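Local coordinates for protein Hen1 (Anabaena variabilis, PDB 3JWH) that probably transfers a methyl group from S-adenosyl-L-methionine to the 2'-hydroxyl of the 3'-terminal nucleotide of RNA, at residues V22-Q27 against I135-T140; T57-S62 against K98-Y103; D104-I109 against R125-F130. All coordinates share one frame; numbering follows the deposited sequence.

Contact 1 of 3, residues V22-Q27 against I135-T140; sequences VAALKQ and IVIVTT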
loop_
_atom_site.group_PDB
_atom_site.type_symbol
_atom_site.label_atom_id
_atom_site.label_comp_id
_atom_site.label_asym_id
_atom_site.label_seq_id
_atom_site.Cartn_x
_atom_site.Cartn_y
_atom_site.Cartn_z
ATOM N N VAL A 22 8.896 -2.527 -0.886
ATOM C CA VAL A 22 10.079 -1.681 -0.828
ATOM C C VAL A 22 10.818 -1.712 -2.152
ATOM O O VAL A 22 11.308 -0.686 -2.629
ATOM C CB VAL A 22 11.037 -2.137 0.284
ATOM C CG1 VAL A 22 12.300 -1.305 0.263
ATOM C CG2 VAL A 22 10.351 -2.018 1.624
ATOM N N ALA A 23 10.897 -2.906 -2.738
ATOM C CA ALA A 23 11.571 -3.093 -4.019
ATOM C C ALA A 23 10.875 -2.283 -5.116
ATOM O O ALA A 23 11.526 -1.636 -5.934
ATOM C CB ALA A 23 11.584 -4.579 -4.383
ATOM N N ALA A 24 9.550 -2.313 -5.142
ATOM C CA ALA A 24 8.834 -1.552 -6.160
ATOM C C ALA A 24 9.030 -0.041 -5.974
ATOM O O ALA A 24 9.198 0.689 -6.945
ATOM C CB ALA A 24 7.348 -1.906 -6.138
ATOM N N LEU A 25 9.007 0.422 -4.725
ATOM C CA LEU A 25 9.203 1.838 -4.436
ATOM C C LEU A 25 10.545 2.310 -4.958
ATOM O O LEU A 25 10.645 3.350 -5.619
ATOM C CB LEU A 25 9.132 2.089 -2.928
ATOM C CG LEU A 25 7.728 2.003 -2.322
ATOM C CD1 LEU A 25 7.810 2.121 -0.834
ATOM C CD2 LEU A 25 6.847 3.118 -2.902
ATOM N N LYS A 26 11.578 1.530 -4.659
ATOM C CA LYS A 26 12.934 1.870 -5.072
ATOM C C LYS A 26 13.126 1.941 -6.583
ATOM O O LYS A 26 13.768 2.866 -7.070
ATOM C CB LYS A 26 13.935 0.897 -4.427
ATOM C CG LYS A 26 14.179 1.208 -2.944
ATOM C CD LYS A 26 15.148 0.247 -2.270
ATOM C CE LYS A 26 15.496 0.744 -0.873
ATOM N NZ LYS A 26 16.406 -0.171 -0.127
ATOM N N GLN A 27 12.557 0.995 -7.322
ATOM C CA GLN A 27 12.684 1.003 -8.777
ATOM C C GLN A 27 12.037 2.239 -9.418
ATOM O O GLN A 27 12.436 2.670 -10.504
ATOM C CB GLN A 27 12.068 -0.258 -9.371
ATOM C CG GLN A 27 12.618 -1.529 -8.774
ATOM C CD GLN A 27 12.435 -2.720 -9.688
ATOM O OE1 GLN A 27 11.315 -3.031 -10.113
ATOM N NE2 GLN A 27 13.535 -3.394 -10.003
ATOM N N ILE A 135 3.199 7.196 -8.311
ATOM C CA ILE A 135 3.177 5.750 -8.093
ATOM C C ILE A 135 2.163 5.330 -7.049
ATOM O O ILE A 135 2.012 6.003 -6.037
ATOM C CB ILE A 135 4.563 5.236 -7.596
ATOM C CG1 ILE A 135 5.649 5.574 -8.608
ATOM C CG2 ILE A 135 4.509 3.739 -7.310
ATOM C CD1 ILE A 135 5.334 5.095 -9.990
ATOM N N VAL A 136 1.480 4.218 -7.294
ATOM C CA VAL A 136 0.535 3.645 -6.329
ATOM C C VAL A 136 0.751 2.125 -6.247
ATOM O O VAL A 136 0.600 1.423 -7.243
ATOM C CB VAL A 136 -0.943 3.847 -6.714
ATOM C CG1 VAL A 136 -1.811 3.353 -5.587
ATOM C CG2 VAL A 136 -1.233 5.312 -7.022
ATOM N N ILE A 137 1.087 1.617 -5.070
ATOM C CA ILE A 137 1.277 0.185 -4.915
ATOM C C ILE A 137 0.161 -0.385 -4.051
ATOM O O ILE A 137 -0.061 0.067 -2.936
ATOM C CB ILE A 137 2.674 -0.132 -4.311
ATOM C CG1 ILE A 137 3.747 0.296 -5.303
ATOM C CG2 ILE A 137 2.801 -1.650 -4.012
ATOM C CD1 ILE A 137 4.927 1.038 -4.679
ATOM N N VAL A 138 -0.557 -1.359 -4.610
ATOM C CA VAL A 138 -1.674 -2.033 -3.947
ATOM C C VAL A 138 -1.464 -3.561 -3.882
ATOM O O VAL A 138 -1.188 -4.194 -4.899
ATOM C CB VAL A 138 -2.985 -1.795 -4.725
ATOM C CG1 VAL A 138 -4.158 -2.497 -4.011
ATOM C CG2 VAL A 138 -3.232 -0.303 -4.888
ATOM N N THR A 139 -1.589 -4.159 -2.700
ATOM C CA THR A 139 -1.446 -5.609 -2.607
ATOM C C THR A 139 -2.676 -6.148 -1.921
ATOM O O THR A 139 -3.246 -5.503 -1.047
ATOM C CB THR A 139 -0.227 -6.060 -1.770
ATOM O OG1 THR A 139 -0.486 -5.818 -0.389
ATOM C CG2 THR A 139 1.003 -5.321 -2.161
ATOM N N THR A 140 -3.096 -7.338 -2.316
ATOM C CA THR A 140 -4.261 -7.949 -1.700
ATOM C C THR A 140 -4.060 -9.465 -1.710
ATOM O O THR A 140 -3.297 -9.992 -2.521
ATOM C CB THR A 140 -5.539 -7.558 -2.452
ATOM O OG1 THR A 140 -6.681 -7.855 -1.636
ATOM C CG2 THR A 140 -5.626 -8.291 -3.797
#
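Ile137 pushes its CD1 methyl against the sheet-facing side of the helix, where it overlaps the isobutyl branch of Leu25. The leading pair is Leu25 CD2 to Ile137 CD1 at 3.3 Å, shorter than an ordinary van der Waals contact, and the branch carbon follows, with Leu25 CG 3.8 Å from Ile137 CD1. Beside this, Ala24 CB stands 4.1 Å from Ile137 CD1, so one methyl is met by two successive helix residues. The closest approaches from both residues therefore converge on Ile137 CD1. The Leu25 and Ile137 side chains meet obliquely rather than lying alongside each other. In Ile137, CG1 is anti to the carbonyl carbon (chi1 -65°), a relaxed choice, but chi2 at 136° is far from staggered. Together with the short methyl pair this suggests that the end of the side chain is squeezed, although small errors in the placement of CD1 could contribute. The backbones remain well apart, the closest CA atoms being those of Ala24 and Ile137 at 7.9 Å, and the attachment is purely apolar, with 127 Å² buried in total. Leu25 also rests on Ala105 of the adjacent strand, and Ile137 touches Met204 of strand 202-209, so the contact belongs to a continuous buried layer. What results is helix 13-27 lying over the parallel part of a mixed sheet through small and branched aliphatic residues, the helix-on-sheet packing of the Rossmann-like class I methyltransferase fold.

Contact 2 of 3, residues T57-S62 against K98-Y103; sequences TGVDVS and KRFHGY. With SAH (S-adenosyl-L-homocysteine), chain C.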
loop_
_atom_site.group_PDB
_atom_site.type_symbol
_atom_site.label_atom_id
_atom_site.label_comp_id
_atom_site.label_asym_id
_atom_site.label_seq_id
_atom_site.Cartn_x
_atom_site.Cartn_y
_atom_site.Cartn_z
ATOM N N THR A 57 4.945 8.832 5.667
ATOM C CA THR A 57 3.721 9.226 6.337
ATOM C C THR A 57 2.759 8.055 6.355
ATOM O O THR A 57 2.509 7.460 5.323
ATOM C CB THR A 57 3.019 10.400 5.636
ATOM O OG1 THR A 57 3.824 11.575 5.748
ATOM C CG2 THR A 57 1.670 10.658 6.281
ATOM N N GLY A 58 2.219 7.745 7.532
ATOM C CA GLY A 58 1.259 6.662 7.680
ATOM C C GLY A 58 -0.103 7.205 8.076
ATOM O O GLY A 58 -0.207 8.030 8.975
ATOM N N VAL A 59 -1.152 6.732 7.407
ATOM C CA VAL A 59 -2.509 7.184 7.663
ATOM C C VAL A 59 -3.425 6.023 8.044
ATOM O O VAL A 59 -3.400 4.993 7.391
ATOM C CB VAL A 59 -3.110 7.874 6.387
ATOM C CG1 VAL A 59 -4.508 8.419 6.691
ATOM C CG2 VAL A 59 -2.188 8.988 5.902
ATOM N N ASP A 60 -4.230 6.186 9.097
ATOM C CA ASP A 60 -5.184 5.148 9.492
ATOM C C ASP A 60 -6.357 5.758 10.245
ATOM O O ASP A 60 -6.196 6.752 10.945
ATOM C CB ASP A 60 -4.526 4.084 10.376
ATOM C CG ASP A 60 -5.199 2.721 10.229
ATOM O OD1 ASP A 60 -6.248 2.474 10.859
ATOM O OD2 ASP A 60 -4.680 1.904 9.446
ATOM N N VAL A 61 -7.542 5.166 10.114
ATOM C CA VAL A 61 -8.698 5.697 10.821
ATOM C C VAL A 61 -8.718 5.242 12.276
ATOM O O VAL A 61 -9.370 5.860 13.134
ATOM C CB VAL A 61 -10.034 5.311 10.109
ATOM C CG1 VAL A 61 -10.342 3.844 10.276
ATOM C CG2 VAL A 61 -11.177 6.188 10.641
ATOM N N SER A 62 -7.964 4.178 12.572
ATOM C CA SER A 62 -7.925 3.660 13.934
ATOM C C SER A 62 -6.865 4.288 14.853
ATOM O O SER A 62 -5.669 4.278 14.554
ATOM C CB SER A 62 -7.762 2.143 13.903
ATOM O OG SER A 62 -7.317 1.668 15.152
ATOM N N LYS A 98 -6.146 17.209 2.322
ATOM C CA LYS A 98 -5.108 17.972 1.646
ATOM C C LYS A 98 -3.709 17.502 2.032
ATOM O O LYS A 98 -2.741 17.815 1.349
ATOM C CB LYS A 98 -5.267 19.474 1.946
ATOM C CG LYS A 98 -6.674 20.007 1.660
ATOM C CD LYS A 98 -7.118 19.784 0.209
ATOM C CE LYS A 98 -6.389 20.710 -0.764
ATOM N NZ LYS A 98 -6.852 20.534 -2.175
ATOM N N ARG A 99 -3.604 16.756 3.125
ATOM C CA ARG A 99 -2.311 16.232 3.565
ATOM C C ARG A 99 -1.866 15.000 2.750
ATOM O O ARG A 99 -0.766 14.478 2.958
ATOM C CB ARG A 99 -2.364 15.869 5.048
ATOM C CG ARG A 99 -2.444 17.053 5.987
ATOM C CD ARG A 99 -2.731 16.597 7.410
ATOM N NE ARG A 99 -4.040 15.957 7.524
ATOM C CZ ARG A 99 -4.560 15.502 8.663
ATOM N NH1 ARG A 99 -3.887 15.617 9.802
ATOM N NH2 ARG A 99 -5.749 14.919 8.658
ATOM N N PHE A 100 -2.717 14.548 1.833
ATOM C CA PHE A 100 -2.415 13.396 0.983
ATOM C C PHE A 100 -1.697 13.819 -0.310
ATOM O O PHE A 100 -1.352 12.971 -1.131
ATOM C CB PHE A 100 -3.698 12.663 0.586
ATOM C CG PHE A 100 -4.428 11.996 1.721
ATOM C CD1 PHE A 100 -3.917 11.987 3.011
ATOM C CD2 PHE A 100 -5.650 11.372 1.479
ATOM C CE1 PHE A 100 -4.615 11.367 4.057
ATOM C CE2 PHE A 100 -6.361 10.746 2.509
ATOM C CZ PHE A 100 -5.846 10.742 3.799
ATOM N N HIS A 101 -1.476 15.118 -0.498
ATOM C CA HIS A 101 -0.820 15.630 -1.711
ATOM C C HIS A 101 0.699 15.677 -1.675
ATOM O O HIS A 101 1.322 15.677 -0.613
ATOM C CB HIS A 101 -1.272 17.071 -2.022
ATOM C CG HIS A 101 -2.700 17.200 -2.447
ATOM N ND1 HIS A 101 -3.223 16.512 -3.520
ATOM C CD2 HIS A 101 -3.700 17.991 -1.982
ATOM C CE1 HIS A 101 -4.483 16.873 -3.699
ATOM N NE2 HIS A 101 -4.798 17.770 -2.781
ATOM N N GLY A 102 1.277 15.755 -2.868
ATOM C CA GLY A 102 2.709 15.895 -3.007
ATOM C C GLY A 102 3.654 14.741 -2.792
ATOM O O GLY A 102 4.861 14.977 -2.774
ATOM N N TYR A 103 3.149 13.518 -2.619
ATOM C CA TYR A 103 4.025 12.355 -2.404
ATOM C C TYR A 103 4.422 11.660 -3.708
ATOM O O TYR A 103 3.719 11.722 -4.715
ATOM C CB TYR A 103 3.347 11.315 -1.488
ATOM C CG TYR A 103 3.244 11.730 -0.045
ATOM C CD1 TYR A 103 4.291 11.488 0.854
ATOM C CD2 TYR A 103 2.129 12.422 0.417
ATOM C CE1 TYR A 103 4.224 11.930 2.179
ATOM C CE2 TYR A 103 2.052 12.872 1.736
ATOM C CZ TYR A 103 3.086 12.629 2.606
ATOM O OH TYR A 103 2.991 13.045 3.912
HETATM N N SAH C . -1.208 -2.281 5.993
HETATM C CA SAH C . -1.034 -2.856 7.336
HETATM C CB SAH C . -2.243 -3.732 7.673
HETATM C CG SAH C . -3.533 -2.918 7.582
HETATM S SD SAH C . -5.055 -3.885 7.902
HETATM C C SAH C . 0.226 -3.722 7.365
HETATM O O SAH C . 0.070 -4.942 7.145
HETATM O OXT SAH C . 1.310 -3.146 7.608
HETATM C "C5'" SAH C . -6.255 -2.655 7.278
HETATM C "C4'" SAH C . -5.946 -1.256 7.815
HETATM O "O4'" SAH C . -6.744 -0.300 7.097
HETATM C "C3'" SAH C . -6.339 -1.154 9.292
HETATM O "O3'" SAH C . -5.412 -0.316 9.987
HETATM C "C2'" SAH C . -7.705 -0.475 9.195
HETATM O "O2'" SAH C . -7.962 0.237 10.409
HETATM C "C1'" SAH C . -7.391 0.520 8.081
HETATM N N9 SAH C . -8.616 1.102 7.491
HETATM C C8 SAH C . -9.699 0.423 7.119
HETATM N N7 SAH C . -10.593 1.260 6.599
HETATM C C5 SAH C . -10.077 2.485 6.639
HETATM C C6 SAH C . -10.528 3.737 6.255
HETATM N N6 SAH C . -11.739 3.882 5.716
HETATM N N1 SAH C . -9.739 4.797 6.444
HETATM C C2 SAH C . -8.538 4.666 6.992
HETATM N N3 SAH C . -8.078 3.490 7.371
HETATM C C4 SAH C . -8.815 2.384 7.211
#
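Two aromatic rings approach strand 57-60: Phe100 presents CE1 and CZ obliquely to the isopropyl group of Val59, and Tyr103 holds the backbone oxygens of Arg99 and Phe100 at its edge, in the ring plane. Phe100 CE1 lies 3.9 Å from Val59 CG2, while CZ is equally near the second methyl, CG1. Tyr103 crosses Thr57 at about a right angle and meets it through oxygen: Thr57 OG1 and Tyr103 OH are 2.5 Å apart, a very short hydrogen bond in which either hydroxyl could donate. With OG1 of Thr57 anti to the carbonyl carbon (chi1 -67°), the hydroxyl is directed to the phenol. A phenylalanine in place of Tyr103 would probably leave Thr57 OG1 without this partner, with only apolar packing joining the loop to the strand here. Ile34 of strand 32-36 touches all four of these side chains.

At the strand's end, Asp60 turns its carboxylate to the ribose of S-adenosyl-L-homocysteine. Its OD1 accepts from O2' of the ligand at 2.9 Å, and its OD2 from O3' at a very short 2.4 Å. The Ser62 N donates to Asp60 OD1 by an Asx turn (3.0 Å, 163°) on the anti lone pair, and Gly39 N reaches OD2. Each carboxylate oxygen thus takes one ribose hydroxyl and one backbone N-H, which suggests that the Asx turn and Gly39 help to fix the rotation of the carboxylate that grips the sugar.

Contact 3 of 3, residues D104-I109 against R125-F130; sequences DAATVI and RVLFEF. With SAH (S-adenosyl-L-homocysteine), chain C.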
loop_
_atom_site.group_PDB
_atom_site.type_symbol
_atom_site.label_atom_id
_atom_site.label_comp_id
_atom_site.label_asym_id
_atom_site.label_seq_id
_atom_site.Cartn_x
_atom_site.Cartn_y
_atom_site.Cartn_z
ATOM N N ASP A 104 5.569 11.003 -3.689
ATOM C CA ASP A 104 6.010 10.273 -4.869
ATOM C C ASP A 104 5.162 9.022 -5.065
ATOM O O ASP A 104 4.845 8.648 -6.187
ATOM C CB ASP A 104 7.467 9.861 -4.724
ATOM C CG ASP A 104 8.395 11.036 -4.684
ATOM O OD1 ASP A 104 8.139 12.003 -5.425
ATOM O OD2 ASP A 104 9.383 10.994 -3.928
ATOM N N ALA A 105 4.794 8.390 -3.956
ATOM C CA ALA A 105 4.019 7.155 -4.002
ATOM C C ALA A 105 3.099 6.975 -2.808
ATOM O O ALA A 105 3.343 7.495 -1.718
ATOM C CB ALA A 105 4.975 5.957 -4.086
ATOM N N ALA A 106 2.030 6.233 -3.045
ATOM C CA ALA A 106 1.070 5.891 -2.023
ATOM C C ALA A 106 1.059 4.354 -1.994
ATOM O O ALA A 106 1.072 3.711 -3.045
ATOM C CB ALA A 106 -0.294 6.403 -2.411
ATOM N N THR A 107 1.070 3.759 -0.811
ATOM C CA THR A 107 1.006 2.298 -0.740
ATOM C C THR A 107 -0.291 1.950 -0.042
ATOM O O THR A 107 -0.668 2.588 0.930
ATOM C CB THR A 107 2.190 1.684 0.050
ATOM O OG1 THR A 107 2.269 2.286 1.351
ATOM C CG2 THR A 107 3.498 1.881 -0.703
ATOM N N VAL A 108 -0.983 0.945 -0.548
ATOM C CA VAL A 108 -2.252 0.508 0.022
ATOM C C VAL A 108 -2.031 -1.008 0.186
ATOM O O VAL A 108 -2.321 -1.794 -0.722
ATOM C CB VAL A 108 -3.415 0.778 -0.975
ATOM C CG1 VAL A 108 -4.732 0.653 -0.277
ATOM C CG2 VAL A 108 -3.250 2.153 -1.630
ATOM N N ILE A 109 -1.517 -1.400 1.344
ATOM C CA ILE A 109 -1.173 -2.789 1.627
ATOM C C ILE A 109 -2.198 -3.563 2.425
ATOM O O ILE A 109 -2.452 -3.260 3.594
ATOM C CB ILE A 109 0.157 -2.856 2.376
ATOM C CG1 ILE A 109 1.155 -1.913 1.715
ATOM C CG2 ILE A 109 0.715 -4.287 2.353
ATOM C CD1 ILE A 109 1.407 -2.194 0.232
ATOM N N ARG A 125 -11.328 7.475 -5.850
ATOM C CA ARG A 125 -11.216 8.857 -6.299
ATOM C C ARG A 125 -10.206 9.590 -5.445
ATOM O O ARG A 125 -9.320 10.263 -5.961
ATOM C CB ARG A 125 -12.567 9.566 -6.235
ATOM C CG ARG A 125 -13.484 9.212 -7.397
ATOM C CD ARG A 125 -14.704 10.103 -7.397
ATOM N NE ARG A 125 -15.476 9.926 -6.172
ATOM C CZ ARG A 125 -16.193 8.843 -5.894
ATOM N NH1 ARG A 125 -16.243 7.837 -6.763
ATOM N NH2 ARG A 125 -16.856 8.764 -4.746
ATOM N N VAL A 126 -10.335 9.454 -4.133
ATOM C CA VAL A 126 -9.403 10.093 -3.227
ATOM C C VAL A 126 -7.965 9.778 -3.646
ATOM O O VAL A 126 -7.106 10.659 -3.700
ATOM C CB VAL A 126 -9.609 9.594 -1.790
ATOM C CG1 VAL A 126 -8.546 10.186 -0.870
ATOM C CG2 VAL A 126 -11.003 9.961 -1.315
ATOM N N LEU A 127 -7.717 8.513 -3.966
ATOM C CA LEU A 127 -6.387 8.067 -4.339
ATOM C C LEU A 127 -5.932 8.330 -5.784
ATOM O O LEU A 127 -4.859 8.899 -6.014
ATOM C CB LEU A 127 -6.263 6.567 -4.024
ATOM C CG LEU A 127 -5.049 5.793 -4.540
ATOM C CD1 LEU A 127 -3.772 6.258 -3.854
ATOM C CD2 LEU A 127 -5.283 4.314 -4.269
ATOM N N PHE A 128 -6.735 7.923 -6.757
ATOM C CA PHE A 128 -6.341 8.091 -8.149
ATOM C C PHE A 128 -6.736 9.394 -8.833
ATOM O O PHE A 128 -6.328 9.642 -9.960
ATOM C CB PHE A 128 -6.852 6.899 -8.961
ATOM C CG PHE A 128 -6.252 5.579 -8.545
ATOM C CD1 PHE A 128 -4.912 5.292 -8.815
ATOM C CD2 PHE A 128 -7.023 4.625 -7.887
ATOM C CE1 PHE A 128 -4.354 4.071 -8.438
ATOM C CE2 PHE A 128 -6.474 3.406 -7.505
ATOM C CZ PHE A 128 -5.138 3.126 -7.781
ATOM N N GLU A 129 -7.507 10.232 -8.145
ATOM C CA GLU A 129 -7.970 11.501 -8.710
ATOM C C GLU A 129 -7.485 12.671 -7.861
ATOM O O GLU A 129 -6.761 13.547 -8.347
ATOM C CB GLU A 129 -9.502 11.488 -8.787
ATOM C CG GLU A 129 -10.147 12.556 -9.655
ATOM C CD GLU A 129 -11.661 12.385 -9.722
ATOM O OE1 GLU A 129 -12.124 11.439 -10.395
ATOM O OE2 GLU A 129 -12.389 13.177 -9.080
ATOM N N PHE A 130 -7.866 12.666 -6.585
ATOM C CA PHE A 130 -7.472 13.713 -5.655
ATOM C C PHE A 130 -5.951 13.771 -5.416
ATOM O O PHE A 130 -5.280 14.706 -5.862
ATOM C CB PHE A 130 -8.211 13.519 -4.325
ATOM C CG PHE A 130 -8.000 14.633 -3.346
ATOM C CD1 PHE A 130 -8.492 15.912 -3.615
ATOM C CD2 PHE A 130 -7.297 14.420 -2.167
ATOM C CE1 PHE A 130 -8.284 16.966 -2.721
ATOM C CE2 PHE A 130 -7.082 15.466 -1.265
ATOM C CZ PHE A 130 -7.580 16.746 -1.545
HETATM N N SAH C . -1.208 -2.281 5.993
HETATM C CA SAH C . -1.034 -2.856 7.336
HETATM C CB SAH C . -2.243 -3.732 7.673
HETATM C CG SAH C . -3.533 -2.918 7.582
HETATM S SD SAH C . -5.055 -3.885 7.902
HETATM C C SAH C . 0.226 -3.722 7.365
HETATM O O SAH C . 0.070 -4.942 7.145
HETATM O OXT SAH C . 1.310 -3.146 7.608
HETATM C "C5'" SAH C . -6.255 -2.655 7.278
HETATM C "C4'" SAH C . -5.946 -1.256 7.815
HETATM O "O4'" SAH C . -6.744 -0.300 7.097
HETATM C "C3'" SAH C . -6.339 -1.154 9.292
HETATM O "O3'" SAH C . -5.412 -0.316 9.987
HETATM C "C2'" SAH C . -7.705 -0.475 9.195
HETATM O "O2'" SAH C . -7.962 0.237 10.409
HETATM C "C1'" SAH C . -7.391 0.520 8.081
HETATM N N9 SAH C . -8.616 1.102 7.491
HETATM C C8 SAH C . -9.699 0.423 7.119
HETATM N N7 SAH C . -10.593 1.260 6.599
HETATM C C5 SAH C . -10.077 2.485 6.639
HETATM C C6 SAH C . -10.528 3.737 6.255
HETATM N N6 SAH C . -11.739 3.882 5.716
HETATM N N1 SAH C . -9.739 4.797 6.444
HETATM C C2 SAH C . -8.538 4.666 6.992
HETATM N N3 SAH C . -8.078 3.490 7.371
HETATM C C4 SAH C . -8.815 2.384 7.211
#
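Leu127 forms the whole tight part of this contact, splitting its two methyls between two strand residues. Its CD1 sits 3.8 Å from Ala106 CB, and its CD2 meets Val108 CG2 tip to tip at 4.0 Å. CG of Leu127 stands anti to its own backbone N (chi1 170°), which carries the fork out toward the strand. Ala106 and Val108, two positions apart, offer their side chains on the same face of the sheet, and Leu36 and Val136 from the flanking strands close round the leucine. The fork is also braced within the helix: Leu127 CD2 lies 3.5 Å above one face of the Phe128 ring, offset toward its rim.

The far side of the helix is looser, with Arg125 and Glu129 exposed to solvent. Arg125 O accepts the usual alpha-helical bond from Glu129 N (2.8 Å) and also one from Phe130 N (2.9 Å), five residues on, which makes a wider pi-type turn. At the strand's other end Ile109 O takes the amino nitrogen of S-adenosyl-L-homocysteine at 2.9 Å. Packing helix 117-131 against strand 105-109 before strand 135-141 gives a beta-alpha-beta unit of the Rossmann-like methyltransferase fold, with the bound cofactor product at the strand's C-terminal end.

All three contacts reach one seven-stranded mixed sheet with strand order 3-2-1-4-5-7-6, the class I methyltransferase topology. Along the chain, contacts 2 and 3 follow one another, and both are nested inside the long loop closed by contact 1. The centres of contacts 1 and 3 are about 12 Å apart, and their strands 135-141 and 105-109 are hydrogen-bonded neighbours: Ile137 N to Ala106 O is 2.9 Å. Their helices, 13-27 and 117-131, cover opposite faces of the sheet. Contacts 2 and 3, with centres about 9 Å apart, touch where Phe100 packs on Val126, and both hold the bound cofactor product, whereas contacts 1 and 2 do not touch. Strands 55-60 and 105-109 thus serve both core packing and the cofactor pocket, while contact 1 is packing alone.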